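Local coordinates for protein acetylornithine aminotransferase (Aquifex aeolicus, PDB 2EH6) that catalyses the pyridoxal-phosphate-dependent transfer of an amino group from N(2)-acetyl-L-ornithine to 2-oxoglutarate in arginine biosynthesis, working as a homodimer, at residues A[89-94]-A[247-252]; A[241-246]-A[283-288]; A[233-238]-A[253-258]; A[98-103]-A[132-137]. All coordinates share one frame; numbering follows the deposited sequence.

Contact 1. Residues A[89-94]-A[247-252]; sequences VFFANS and VPIGAI. With PLP (pyridoxal-5'-phosphate), chain C.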
loop_
_atom_site.group_PDB
_atom_site.type_symbol
_atom_site.label_atom_id
_atom_site.label_comp_id
_atom_site.label_asym_id
_atom_site.label_seq_id
_atom_site.Cartn_x
_atom_site.Cartn_y
_atom_site.Cartn_z
ATOM N N VAL A 89 15.730 -0.997 7.825
ATOM C CA VAL A 89 14.643 -1.037 6.855
ATOM C C VAL A 89 13.264 -1.016 7.490
ATOM O O VAL A 89 13.068 -1.540 8.586
ATOM C CB VAL A 89 14.754 -2.338 5.994
ATOM C CG1 VAL A 89 13.532 -2.486 5.077
ATOM C CG2 VAL A 89 16.036 -2.322 5.192
ATOM N N PHE A 90 12.313 -0.397 6.794
ATOM C CA PHE A 90 10.921 -0.374 7.231
ATOM C C PHE A 90 10.170 -0.916 6.025
ATOM O O PHE A 90 10.348 -0.406 4.923
ATOM C CB PHE A 90 10.400 1.034 7.511
ATOM C CG PHE A 90 8.895 1.096 7.604
ATOM C CD1 PHE A 90 8.229 0.551 8.699
ATOM C CD2 PHE A 90 8.141 1.610 6.547
ATOM C CE1 PHE A 90 6.832 0.509 8.742
ATOM C CE2 PHE A 90 6.746 1.574 6.577
ATOM C CZ PHE A 90 6.087 1.019 7.679
ATOM N N PHE A 91 9.335 -1.930 6.234
ATOM C CA PHE A 91 8.588 -2.535 5.125
ATOM C C PHE A 91 7.184 -1.984 4.921
ATOM O O PHE A 91 6.404 -1.886 5.862
ATOM C CB PHE A 91 8.511 -4.051 5.317
ATOM C CG PHE A 91 9.813 -4.756 5.074
ATOM C CD1 PHE A 91 10.311 -4.895 3.781
ATOM C CD2 PHE A 91 10.555 -5.264 6.138
ATOM C CE1 PHE A 91 11.535 -5.530 3.544
ATOM C CE2 PHE A 91 11.781 -5.904 5.916
ATOM C CZ PHE A 91 12.273 -6.035 4.612
ATOM N N ALA A 92 6.872 -1.631 3.675
ATOM C CA ALA A 92 5.558 -1.106 3.325
ATOM C C ALA A 92 4.946 -2.028 2.261
ATOM O O ALA A 92 5.420 -3.151 2.067
ATOM C CB ALA A 92 5.687 0.321 2.793
ATOM N N ASN A 93 3.920 -1.563 1.555
ATOM C CA ASN A 93 3.276 -2.419 0.554
ATOM C C ASN A 93 3.340 -1.889 -0.858
ATOM O O ASN A 93 2.921 -2.569 -1.793
ATOM C CB ASN A 93 1.808 -2.623 0.917
ATOM C CG ASN A 93 1.636 -3.229 2.279
ATOM O OD1 ASN A 93 1.818 -4.433 2.462
ATOM N ND2 ASN A 93 1.302 -2.392 3.260
ATOM N N SER A 94 3.861 -0.681 -1.017
ATOM C CA SER A 94 3.918 -0.071 -2.334
ATOM C C SER A 94 4.992 0.983 -2.388
ATOM O O SER A 94 5.569 1.351 -1.363
ATOM C CB SER A 94 2.582 0.597 -2.652
ATOM O OG SER A 94 2.308 1.624 -1.700
ATOM N N VAL A 247 4.755 -9.748 -6.309
ATOM C CA VAL A 247 4.032 -9.672 -5.041
ATOM C C VAL A 247 4.192 -8.237 -4.511
ATOM O O VAL A 247 5.299 -7.690 -4.526
ATOM C CB VAL A 247 4.619 -10.671 -4.019
ATOM C CG1 VAL A 247 3.888 -10.552 -2.678
ATOM C CG2 VAL A 247 4.499 -12.100 -4.563
ATOM N N PRO A 248 3.092 -7.602 -4.050
ATOM C CA PRO A 248 3.186 -6.229 -3.537
ATOM C C PRO A 248 4.124 -6.099 -2.347
ATOM O O PRO A 248 4.009 -6.837 -1.371
ATOM C CB PRO A 248 1.749 -5.895 -3.149
ATOM C CG PRO A 248 0.924 -6.798 -4.064
ATOM C CD PRO A 248 1.698 -8.081 -4.013
ATOM N N ILE A 249 5.050 -5.155 -2.437
ATOM C CA ILE A 249 5.997 -4.922 -1.354
ATOM C C ILE A 249 6.653 -3.569 -1.567
ATOM O O ILE A 249 6.756 -3.081 -2.691
ATOM C CB ILE A 249 7.086 -6.032 -1.304
ATOM C CG1 ILE A 249 7.948 -5.875 -0.044
ATOM C CG2 ILE A 249 7.955 -5.966 -2.556
ATOM C CD1 ILE A 249 8.921 -7.044 0.197
ATOM N N GLY A 250 7.085 -2.954 -0.474
ATOM C CA GLY A 250 7.742 -1.669 -0.567
ATOM C C GLY A 250 8.642 -1.542 0.646
ATOM O O GLY A 250 8.545 -2.335 1.580
ATOM N N ALA A 251 9.530 -0.562 0.632
ATOM C CA ALA A 251 10.405 -0.370 1.776
ATOM C C ALA A 251 11.267 0.858 1.644
ATOM O O ALA A 251 11.484 1.380 0.547
ATOM C CB ALA A 251 11.304 -1.591 1.963
ATOM N N ILE A 252 11.733 1.344 2.787
ATOM C CA ILE A 252 12.669 2.445 2.778
ATOM C C ILE A 252 13.851 1.885 3.549
ATOM O O ILE A 252 13.681 1.069 4.465
ATOM C CB ILE A 252 12.155 3.720 3.486
ATOM C CG1 ILE A 252 11.796 3.423 4.939
ATOM C CG2 ILE A 252 10.990 4.307 2.712
ATOM C CD1 ILE A 252 11.564 4.695 5.760
HETATM N N1 PLP C . 8.006 6.386 -7.314
HETATM C C2 PLP C . 8.579 6.000 -8.470
HETATM C C2A PLP C . 9.934 6.535 -8.856
HETATM C C3 PLP C . 7.921 5.094 -9.325
HETATM O O3 PLP C . 8.501 4.700 -10.499
HETATM C C4 PLP C . 6.632 4.594 -8.941
HETATM C C4A PLP C . 5.946 3.631 -9.834
HETATM C C5 PLP C . 6.054 5.044 -7.686
HETATM C C6 PLP C . 6.791 5.947 -6.906
HETATM C C5A PLP C . 4.689 4.557 -7.225
HETATM O O4P PLP C . 4.797 3.208 -6.768
HETATM P P PLP C . 3.337 2.687 -6.289
HETATM O O1P PLP C . 3.485 1.289 -5.824
HETATM O O2P PLP C . 2.753 3.575 -5.099
HETATM O O3P PLP C . 2.321 2.744 -7.536
HETATM O O HOH W 1 3.284 -6.508 1.303
#

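Contact 2. Residues A[241-246]-A[283-288]; sequences KGLGGG and VVVDEV. With PLP (pyridoxal-5'-phosphate), chain C.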
loop_
_atom_site.group_PDB
_atom_site.type_symbol
_atom_site.label_atom_id
_atom_site.label_comp_id
_atom_site.label_asym_id
_atom_site.label_seq_id
_atom_site.Cartn_x
_atom_site.Cartn_y
_atom_site.Cartn_z
ATOM N N LYS A 241 8.074 -2.063 -6.391
ATOM C CA LYS A 241 7.947 -2.699 -7.692
ATOM C C LYS A 241 8.728 -4.013 -7.824
ATOM O O LYS A 241 8.369 -5.021 -7.204
ATOM C CB LYS A 241 8.349 -1.714 -8.798
ATOM C CG LYS A 241 7.363 -0.541 -8.950
ATOM C CD LYS A 241 7.494 0.167 -10.292
ATOM C CE LYS A 241 6.325 1.139 -10.540
ATOM N NZ LYS A 241 6.589 2.412 -9.831
ATOM N N GLY A 242 9.801 -3.986 -8.611
ATOM C CA GLY A 242 10.608 -5.177 -8.861
ATOM C C GLY A 242 11.110 -5.993 -7.681
ATOM O O GLY A 242 11.474 -7.162 -7.842
ATOM N N LEU A 243 11.138 -5.386 -6.499
ATOM C CA LEU A 243 11.598 -6.056 -5.284
ATOM C C LEU A 243 10.806 -7.318 -4.948
ATOM O O LEU A 243 11.360 -8.291 -4.425
ATOM C CB LEU A 243 11.516 -5.085 -4.106
ATOM C CG LEU A 243 11.801 -5.625 -2.703
ATOM C CD1 LEU A 243 13.210 -6.215 -2.634
ATOM C CD2 LEU A 243 11.661 -4.485 -1.706
ATOM N N GLY A 244 9.509 -7.301 -5.246
ATOM C CA GLY A 244 8.669 -8.441 -4.945
ATOM C C GLY A 244 8.415 -9.382 -6.113
ATOM O O GLY A 244 7.705 -10.367 -5.957
ATOM N N GLY A 245 8.982 -9.079 -7.274
ATOM C CA GLY A 245 8.802 -9.931 -8.443
ATOM C C GLY A 245 7.355 -10.176 -8.849
ATOM O O GLY A 245 7.060 -11.119 -9.593
ATOM N N GLY A 246 6.449 -9.328 -8.372
ATOM C CA GLY A 246 5.043 -9.496 -8.697
ATOM C C GLY A 246 4.180 -9.405 -7.458
ATOM O O GLY A 246 3.004 -9.048 -7.538
ATOM N N VAL A 283 13.717 -14.184 -2.555
ATOM C CA VAL A 283 14.044 -14.910 -3.773
ATOM C C VAL A 283 14.557 -13.947 -4.837
ATOM O O VAL A 283 15.583 -14.191 -5.474
ATOM C CB VAL A 283 12.811 -15.663 -4.330
ATOM C CG1 VAL A 283 13.144 -16.260 -5.682
ATOM C CG2 VAL A 283 12.381 -16.763 -3.365
ATOM N N VAL A 284 13.841 -12.847 -5.026
ATOM C CA VAL A 284 14.223 -11.854 -6.022
ATOM C C VAL A 284 15.605 -11.259 -5.761
ATOM O O VAL A 284 16.427 -11.146 -6.670
ATOM C CB VAL A 284 13.188 -10.712 -6.082
ATOM C CG1 VAL A 284 13.695 -9.590 -6.977
ATOM C CG2 VAL A 284 11.859 -11.250 -6.604
ATOM N N VAL A 285 15.868 -10.873 -4.522
ATOM C CA VAL A 285 17.163 -10.288 -4.210
ATOM C C VAL A 285 18.319 -11.246 -4.499
ATOM O O VAL A 285 19.330 -10.836 -5.068
ATOM C CB VAL A 285 17.210 -9.806 -2.748
ATOM C CG1 VAL A 285 18.631 -9.391 -2.379
ATOM C CG2 VAL A 285 16.260 -8.607 -2.584
ATOM N N ASP A 286 18.172 -12.514 -4.133
ATOM C CA ASP A 286 19.231 -13.484 -4.394
ATOM C C ASP A 286 19.420 -13.701 -5.891
ATOM O O ASP A 286 20.548 -13.723 -6.388
ATOM C CB ASP A 286 18.927 -14.828 -3.728
ATOM C CG ASP A 286 19.051 -14.776 -2.220
ATOM O OD1 ASP A 286 19.702 -13.838 -1.710
ATOM O OD2 ASP A 286 18.512 -15.681 -1.547
ATOM N N GLU A 287 18.313 -13.860 -6.611
ATOM C CA GLU A 287 18.387 -14.082 -8.051
ATOM C C GLU A 287 18.899 -12.873 -8.812
ATOM O O GLU A 287 19.704 -13.005 -9.733
ATOM C CB GLU A 287 17.014 -14.486 -8.596
ATOM C CG GLU A 287 16.504 -15.804 -8.036
ATOM C CD GLU A 287 17.441 -16.958 -8.344
ATOM O OE1 GLU A 287 17.670 -17.227 -9.540
ATOM O OE2 GLU A 287 17.949 -17.591 -7.395
ATOM N N VAL A 288 18.431 -11.692 -8.430
ATOM C CA VAL A 288 18.833 -10.463 -9.101
ATOM C C VAL A 288 20.323 -10.160 -8.996
ATOM O O VAL A 288 20.938 -9.746 -9.971
ATOM C CB VAL A 288 18.036 -9.251 -8.561
ATOM C CG1 VAL A 288 18.694 -7.948 -8.997
ATOM C CG2 VAL A 288 16.604 -9.308 -9.082
HETATM N N1 PLP C . 8.006 6.386 -7.314
HETATM C C2 PLP C . 8.579 6.000 -8.470
HETATM C C2A PLP C . 9.934 6.535 -8.856
HETATM C C3 PLP C . 7.921 5.094 -9.325
HETATM O O3 PLP C . 8.501 4.700 -10.499
HETATM C C4 PLP C . 6.632 4.594 -8.941
HETATM C C4A PLP C . 5.946 3.631 -9.834
HETATM C C5 PLP C . 6.054 5.044 -7.686
HETATM C C6 PLP C . 6.791 5.947 -6.906
HETATM C C5A PLP C . 4.689 4.557 -7.225
HETATM O O4P PLP C . 4.797 3.208 -6.768
HETATM P P PLP C . 3.337 2.687 -6.289
HETATM O O1P PLP C . 3.485 1.289 -5.824
HETATM O O2P PLP C . 2.753 3.575 -5.099
HETATM O O3P PLP C . 2.321 2.744 -7.536
#

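Contact 3. Residues A[233-238]-A[253-258]; sequences KPDVIA and LAREEV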
loop_
_atom_site.group_PDB
_atom_site.type_symbol
_atom_site.label_atom_id
_atom_site.label_comp_id
_atom_site.label_asym_id
_atom_site.label_seq_id
_atom_site.Cartn_x
_atom_site.Cartn_y
_atom_site.Cartn_z
ATOM N N LYS A 233 25.770 8.699 -1.753
ATOM C CA LYS A 233 25.621 8.256 -0.372
ATOM C C LYS A 233 24.319 8.793 0.215
ATOM O O LYS A 233 24.323 9.641 1.106
ATOM C CB LYS A 233 26.812 8.733 0.463
ATOM C CG LYS A 233 28.144 8.172 -0.003
ATOM C CD LYS A 233 29.301 8.763 0.790
ATOM C CE LYS A 233 30.622 8.130 0.379
ATOM N NZ LYS A 233 30.855 8.254 -1.093
ATOM N N PRO A 234 23.180 8.291 -0.282
ATOM C CA PRO A 234 21.866 8.727 0.197
ATOM C C PRO A 234 21.593 8.411 1.663
ATOM O O PRO A 234 22.060 7.407 2.203
ATOM C CB PRO A 234 20.904 8.002 -0.746
ATOM C CG PRO A 234 21.648 6.733 -1.074
ATOM C CD PRO A 234 23.048 7.245 -1.316
ATOM N N ASP A 235 20.833 9.286 2.310
ATOM C CA ASP A 235 20.478 9.090 3.703
ATOM C C ASP A 235 19.292 8.126 3.759
ATOM O O ASP A 235 19.144 7.355 4.707
ATOM C CB ASP A 235 20.113 10.436 4.330
ATOM C CG ASP A 235 21.265 11.430 4.272
ATOM O OD1 ASP A 235 22.243 11.234 5.014
ATOM O OD2 ASP A 235 21.202 12.391 3.477
ATOM N N VAL A 236 18.455 8.175 2.728
ATOM C CA VAL A 236 17.287 7.302 2.644
ATOM C C VAL A 236 16.965 6.968 1.189
ATOM O O VAL A 236 17.112 7.808 0.303
ATOM C CB VAL A 236 16.021 7.972 3.241
ATOM C CG1 VAL A 236 14.870 6.964 3.283
ATOM C CG2 VAL A 236 16.303 8.508 4.637
ATOM N N ILE A 237 16.547 5.731 0.939
ATOM C CA ILE A 237 16.131 5.354 -0.410
ATOM C C ILE A 237 14.794 4.630 -0.281
ATOM O O ILE A 237 14.506 4.033 0.759
ATOM C CB ILE A 237 17.153 4.429 -1.126
ATOM C CG1 ILE A 237 17.307 3.111 -0.370
ATOM C CG2 ILE A 237 18.497 5.153 -1.266
ATOM C CD1 ILE A 237 18.144 2.085 -1.118
ATOM N N ALA A 238 13.974 4.710 -1.323
ATOM C CA ALA A 238 12.674 4.047 -1.326
ATOM C C ALA A 238 12.724 2.949 -2.381
ATOM O O ALA A 238 13.286 3.143 -3.456
ATOM C CB ALA A 238 11.566 5.053 -1.652
ATOM N N LEU A 253 15.043 2.283 3.134
ATOM C CA LEU A 253 16.268 1.859 3.786
ATOM C C LEU A 253 16.915 3.184 4.143
ATOM O O LEU A 253 17.050 4.061 3.289
ATOM C CB LEU A 253 17.154 1.070 2.814
ATOM C CG LEU A 253 18.314 0.260 3.410
ATOM C CD1 LEU A 253 18.967 -0.568 2.318
ATOM C CD2 LEU A 253 19.325 1.190 4.068
ATOM N N ALA A 254 17.290 3.339 5.407
ATOM C CA ALA A 254 17.899 4.580 5.871
ATOM C C ALA A 254 19.135 4.285 6.698
ATOM O O ALA A 254 19.158 3.334 7.478
ATOM C CB ALA A 254 16.893 5.376 6.710
ATOM N N ARG A 255 20.168 5.101 6.538
ATOM C CA ARG A 255 21.373 4.868 7.313
ATOM C C ARG A 255 21.017 4.966 8.796
ATOM O O ARG A 255 20.071 5.667 9.179
ATOM C CB ARG A 255 22.477 5.859 6.910
ATOM C CG ARG A 255 22.179 7.323 7.134
ATOM C CD ARG A 255 23.292 8.173 6.508
ATOM N NE ARG A 255 23.141 9.589 6.817
ATOM C CZ ARG A 255 23.331 10.117 8.022
ATOM N NH1 ARG A 255 23.687 9.346 9.043
ATOM N NH2 ARG A 255 23.143 11.417 8.210
ATOM N N GLU A 256 21.756 4.219 9.610
ATOM C CA GLU A 256 21.569 4.139 11.060
ATOM C C GLU A 256 21.112 5.385 11.808
ATOM O O GLU A 256 20.143 5.341 12.568
ATOM C CB GLU A 256 22.864 3.658 11.716
ATOM C CG GLU A 256 23.181 2.199 11.534
ATOM C CD GLU A 256 22.225 1.296 12.278
ATOM O OE1 GLU A 256 21.586 1.750 13.251
ATOM O OE2 GLU A 256 22.129 0.117 11.896
ATOM N N GLU A 257 21.825 6.490 11.621
ATOM C CA GLU A 257 21.489 7.716 12.333
ATOM C C GLU A 257 20.104 8.274 12.042
ATOM O O GLU A 257 19.433 8.770 12.944
ATOM C CB GLU A 257 22.528 8.798 12.058
ATOM C CG GLU A 257 22.177 10.112 12.727
ATOM C CD GLU A 257 23.171 11.199 12.435
ATOM O OE1 GLU A 257 23.706 11.229 11.307
ATOM O OE2 GLU A 257 23.405 12.034 13.332
ATOM N N VAL A 258 19.676 8.213 10.789
ATOM C CA VAL A 258 18.358 8.728 10.449
ATOM C C VAL A 258 17.289 7.736 10.913
ATOM O O VAL A 258 16.278 8.126 11.499
ATOM C CB VAL A 258 18.236 8.976 8.929
ATOM C CG1 VAL A 258 16.853 9.517 8.594
ATOM C CG2 VAL A 258 19.303 9.967 8.483
HETATM O O HOH W 2 23.316 13.828 6.260
#

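Contact 4. Residues A[98-103]-A[132-137]; sequences SVEAAI and YGSLSA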
loop_
_atom_site.group_PDB
_atom_site.type_symbol
_atom_site.label_atom_id
_atom_site.label_comp_id
_atom_site.label_asym_id
_atom_site.label_seq_id
_atom_site.Cartn_x
_atom_site.Cartn_y
_atom_site.Cartn_z
ATOM N N SER A 98 6.123 3.794 0.509
ATOM C CA SER A 98 7.546 3.894 0.820
ATOM C C SER A 98 8.012 5.346 0.817
ATOM O O SER A 98 8.682 5.785 1.744
ATOM C CB SER A 98 8.363 3.072 -0.180
ATOM O OG SER A 98 8.030 1.700 -0.067
ATOM N N VAL A 99 7.659 6.094 -0.222
ATOM C CA VAL A 99 8.054 7.493 -0.278
ATOM C C VAL A 99 7.429 8.232 0.907
ATOM O O VAL A 99 8.063 9.096 1.515
ATOM C CB VAL A 99 7.622 8.134 -1.613
ATOM C CG1 VAL A 99 7.737 9.652 -1.540
ATOM C CG2 VAL A 99 8.509 7.600 -2.738
ATOM N N GLU A 100 6.195 7.875 1.250
ATOM C CA GLU A 100 5.515 8.502 2.377
ATOM C C GLU A 100 6.318 8.277 3.664
ATOM O O GLU A 100 6.488 9.199 4.473
ATOM C CB GLU A 100 4.107 7.920 2.550
ATOM C CG GLU A 100 3.120 8.246 1.431
ATOM C CD GLU A 100 2.334 9.528 1.676
ATOM O OE1 GLU A 100 2.469 10.128 2.763
ATOM O OE2 GLU A 100 1.561 9.931 0.782
ATOM N N ALA A 101 6.800 7.050 3.857
ATOM C CA ALA A 101 7.584 6.712 5.047
ATOM C C ALA A 101 8.877 7.521 5.083
ATOM O O ALA A 101 9.321 7.939 6.151
ATOM C CB ALA A 101 7.906 5.216 5.068
ATOM N N ALA A 102 9.477 7.734 3.913
ATOM C CA ALA A 102 10.720 8.496 3.818
ATOM C C ALA A 102 10.514 9.957 4.212
ATOM O O ALA A 102 11.315 10.520 4.963
ATOM C CB ALA A 102 11.282 8.417 2.402
ATOM N N ILE A 103 9.449 10.565 3.695
ATOM C CA ILE A 103 9.118 11.958 3.992
ATOM C C ILE A 103 8.877 12.131 5.486
ATOM O O ILE A 103 9.340 13.097 6.099
ATOM C CB ILE A 103 7.851 12.399 3.223
ATOM C CG1 ILE A 103 8.159 12.455 1.724
ATOM C CG2 ILE A 103 7.354 13.755 3.738
ATOM C CD1 ILE A 103 6.936 12.670 0.858
ATOM N N TYR A 132 -1.271 11.444 -0.694
ATOM C CA TYR A 132 -0.919 12.842 -0.445
ATOM C C TYR A 132 0.533 13.246 -0.230
ATOM O O TYR A 132 0.988 14.222 -0.827
ATOM C CB TYR A 132 -1.799 13.407 0.671
ATOM C CG TYR A 132 -3.094 13.967 0.132
ATOM C CD1 TYR A 132 -3.141 15.240 -0.437
ATOM C CD2 TYR A 132 -4.265 13.203 0.137
ATOM C CE1 TYR A 132 -4.325 15.741 -0.994
ATOM C CE2 TYR A 132 -5.452 13.693 -0.415
ATOM C CZ TYR A 132 -5.472 14.961 -0.978
ATOM O OH TYR A 132 -6.636 15.440 -1.528
ATOM N N GLY A 133 1.261 12.524 0.613
ATOM C CA GLY A 133 2.655 12.873 0.835
ATOM C C GLY A 133 3.460 12.742 -0.443
ATOM O O GLY A 133 4.183 13.657 -0.844
ATOM N N SER A 134 3.319 11.598 -1.102
ATOM C CA SER A 134 4.039 11.339 -2.346
ATOM C C SER A 134 3.529 12.213 -3.476
ATOM O O SER A 134 4.290 12.590 -4.369
ATOM C CB SER A 134 3.893 9.869 -2.749
ATOM O OG SER A 134 4.298 9.011 -1.695
ATOM N N LEU A 135 2.237 12.521 -3.449
ATOM C CA LEU A 135 1.650 13.352 -4.488
ATOM C C LEU A 135 2.246 14.747 -4.400
ATOM O O LEU A 135 2.458 15.405 -5.414
ATOM C CB LEU A 135 0.129 13.423 -4.325
ATOM C CG LEU A 135 -0.609 14.200 -5.424
ATOM C CD1 LEU A 135 -0.326 13.559 -6.777
ATOM C CD2 LEU A 135 -2.107 14.205 -5.144
ATOM N N SER A 136 2.518 15.195 -3.178
ATOM C CA SER A 136 3.104 16.513 -2.977
ATOM C C SER A 136 4.533 16.559 -3.512
ATOM O O SER A 136 4.967 17.585 -4.038
ATOM C CB SER A 136 3.075 16.884 -1.496
ATOM O OG SER A 136 1.740 16.886 -1.021
ATOM N N ALA A 137 5.255 15.447 -3.391
ATOM C CA ALA A 137 6.633 15.370 -3.880
ATOM C C ALA A 137 6.677 15.239 -5.400
ATOM O O ALA A 137 7.659 15.616 -6.040
ATOM C CB ALA A 137 7.351 14.189 -3.238
#

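Contact 1. Residues A[89-94]-A[247-252]
F90 and I252 pair across two antiparallel strands, F90 N giving its hydrogen to I252 O and I252 N returning one to F90 O, and their side chains meet on one face of the sheet. This end is tightly packed. With CG1 set between the backbone N and the carbonyl carbon (chi1 58°), I252 brings that atom 3.8 Å from F90 CB, at the edge of the F90 ring and near its plane. On the face of F91 and A251, the alanine methyl suits a narrow place: A251 CB is 3.9 Å from F91 CD1 and 3.9 Å from V89 CG1, which in turn covers the centre of the F91 ring. Next along, A92 N bonds to G250 O at 2.8 Å, and the return bond from G250 N is weak. A side chain at G250 would run into S94 O, which explains the glycine.

Beyond this point the pairing ends and a water takes over, donating to both N93 OD1 and P248 O. S94 is the N-cap of helix 95-112, its OG accepting from E97 N and bonding E97 OE2 of the second subunit, and its CB is 3.4 Å from PLP O1P. An apolar, hydrogen-bonded strand pair thus passes into a turn bridged by one water, which delivers the chain to G95 and T96, whose backbone nitrogens bind the cofactor.

Contact 2. Residues A[241-246]-A[283-288]
The glycine-rich loop that follows the cofactor lysine rests on helix 275-308, where V284 meets the backbone of G242, L243 and G245. V284 has CG1 anti to its backbone N (chi1 172°), and its branches spread beneath the loop, CG1 lying 3.4 Å from G242 O. Its CB faces L243 O at 3.5 Å, and CG2 reaches over to G245 N. A beta-branched apolar residue suits this place because its breadth lets it touch three peptide units at once. G242 O is satisfied elsewhere, by G245 N and by S41 OG, whereas the buried L243 O finds no polar partner. G245, with positive phi (56°), could hardly carry a side chain, since a CB there would collide with V284 CG2. L243 turns its own branch alongside V285, both pointing the same way, with L243 CD1 3.9 Å from V285 CG2; L79 of helix 70-81 touches the two of them.

In fold-type I PLP enzymes, class-III aminotransferases among them, a lysine carries the cofactor as a Schiff base; here it heads this loop. K241 NZ is covalently joined to PLP C4A at 1.4 Å, consistent with an internal aldimine. The lysine chain runs extended until a bend at chi4 (82°) swings NZ onto C4A, and T270 of the second subunit packs against it. An alanine in place of V284 would remove both branches and would probably open a gap below the G242 and L243 carbonyls, letting the loop behind the lysine shift.

Contact 3. Residues A[233-238]-A[253-258]
D235 and R255 lie side by side and point the same way, with the carboxylate turned 61° from the guanidinium plane. R255 NE meets D235 OD1 at 2.6 Å in an almost straight bond (171°). D235 OD1 lies in the guanidinium plane and accepts through its anti lone pair; NH2 adds a weak bond to the same atom. The far end of the guanidinium faces E257, where NH1 and NH2 both grip OE1, NH1 at 2.9 Å. R255 starts with CG between the backbone N and the carbonyl carbon (chi1 62°) and then runs extended to NE, which gives it the length to set its flat group between two acids, while V258 CG2 lies 4.0 Å above the centre of that plane. A water joins D235 OD1 to R255 NH2, and D235 OD2 is held by L209 N, so both carboxylate oxygens are held. A methionine in place of R255 would probably leave D235 and E257, whose OD1 and OE1 are 6.5 Å apart, without the positive charge between them.

Further along, V236 and A254 share one face of the sheet, and V236 CG2 lies 3.8 Å from A254 CB. V258 crosses V236 at about a right angle. On the other face I237 and L253 run side by side, I237 CG1 against L253 CB at 3.8 Å, apolar residues fitting the buried sheet surface. Beneath them I237 and L253 exchange backbone bonds, and R255 N donates to D235 O. The whole is an antiparallel beta hairpin within the mixed seven-stranded sheet, sealed at its open end by a salt-bridge network.

Contact 4. Residues A[98-103]-A[132-137]
V99 starts the contact by facing S134, its CB 3.4 Å from S134 OG; the hydroxyl itself is bonded to T96 OG1, and V99 lies about 5 Å from the cofactor by nearest side-chain atoms. One residue on, E100 bends at chi2 (-90°) and lays its carboxylate over the first turn of helix 132-137. S134 N reaches OE2 over 3.1 Å from above the carboxylate plane, and G133 N makes a weak bond to the same oxygen at 2.6 Å. T131 OG1 also binds OE2, while OE1 takes Y132 N of the second subunit. This buried acid therefore serves both chains, and the positive end of the helix dipole probably helps to stabilise its charge. Glycine suits position 133, because a CB would clash with E100 OE1. I103 closes the row: its long chain carries CD1 to 3.4 Å from G133 O and, more loosely, towards A137 CB at 4.4 Å, glycine and alanine letting the isoleucine lie close.

The segments 98-103 and 132-137 cross at 83°, their axes 8.3 Å apart at closest. A glutamate accepting from N-terminal N-H groups of helix 132-137 thus ties the helix whose N-terminus binds the cofactor to the dimer interface.

Contacts 1 and 3 lie on one mixed seven-stranded sheet and share strand 250-255, which pairs with strand 87-92 in contact 1 and with strand 236-239 in contact 3; their centres are about 15 Å apart. Contact 2 sets the loop between strands 236-239 and 250-255 on helix 275-308, its centre about 12 Å from that of contact 1, where I249 packs on L243 and G244. Contacts 1, 2 and 3 cross one another along the chain; contact 4, nested inside the loop closed by contact 1, closes before contacts 2 and 3 open. Its helix 95-112 packs on V236, A238 and I252. The sheet thus links the lysine loop with the phosphate-binding helix around the cofactor.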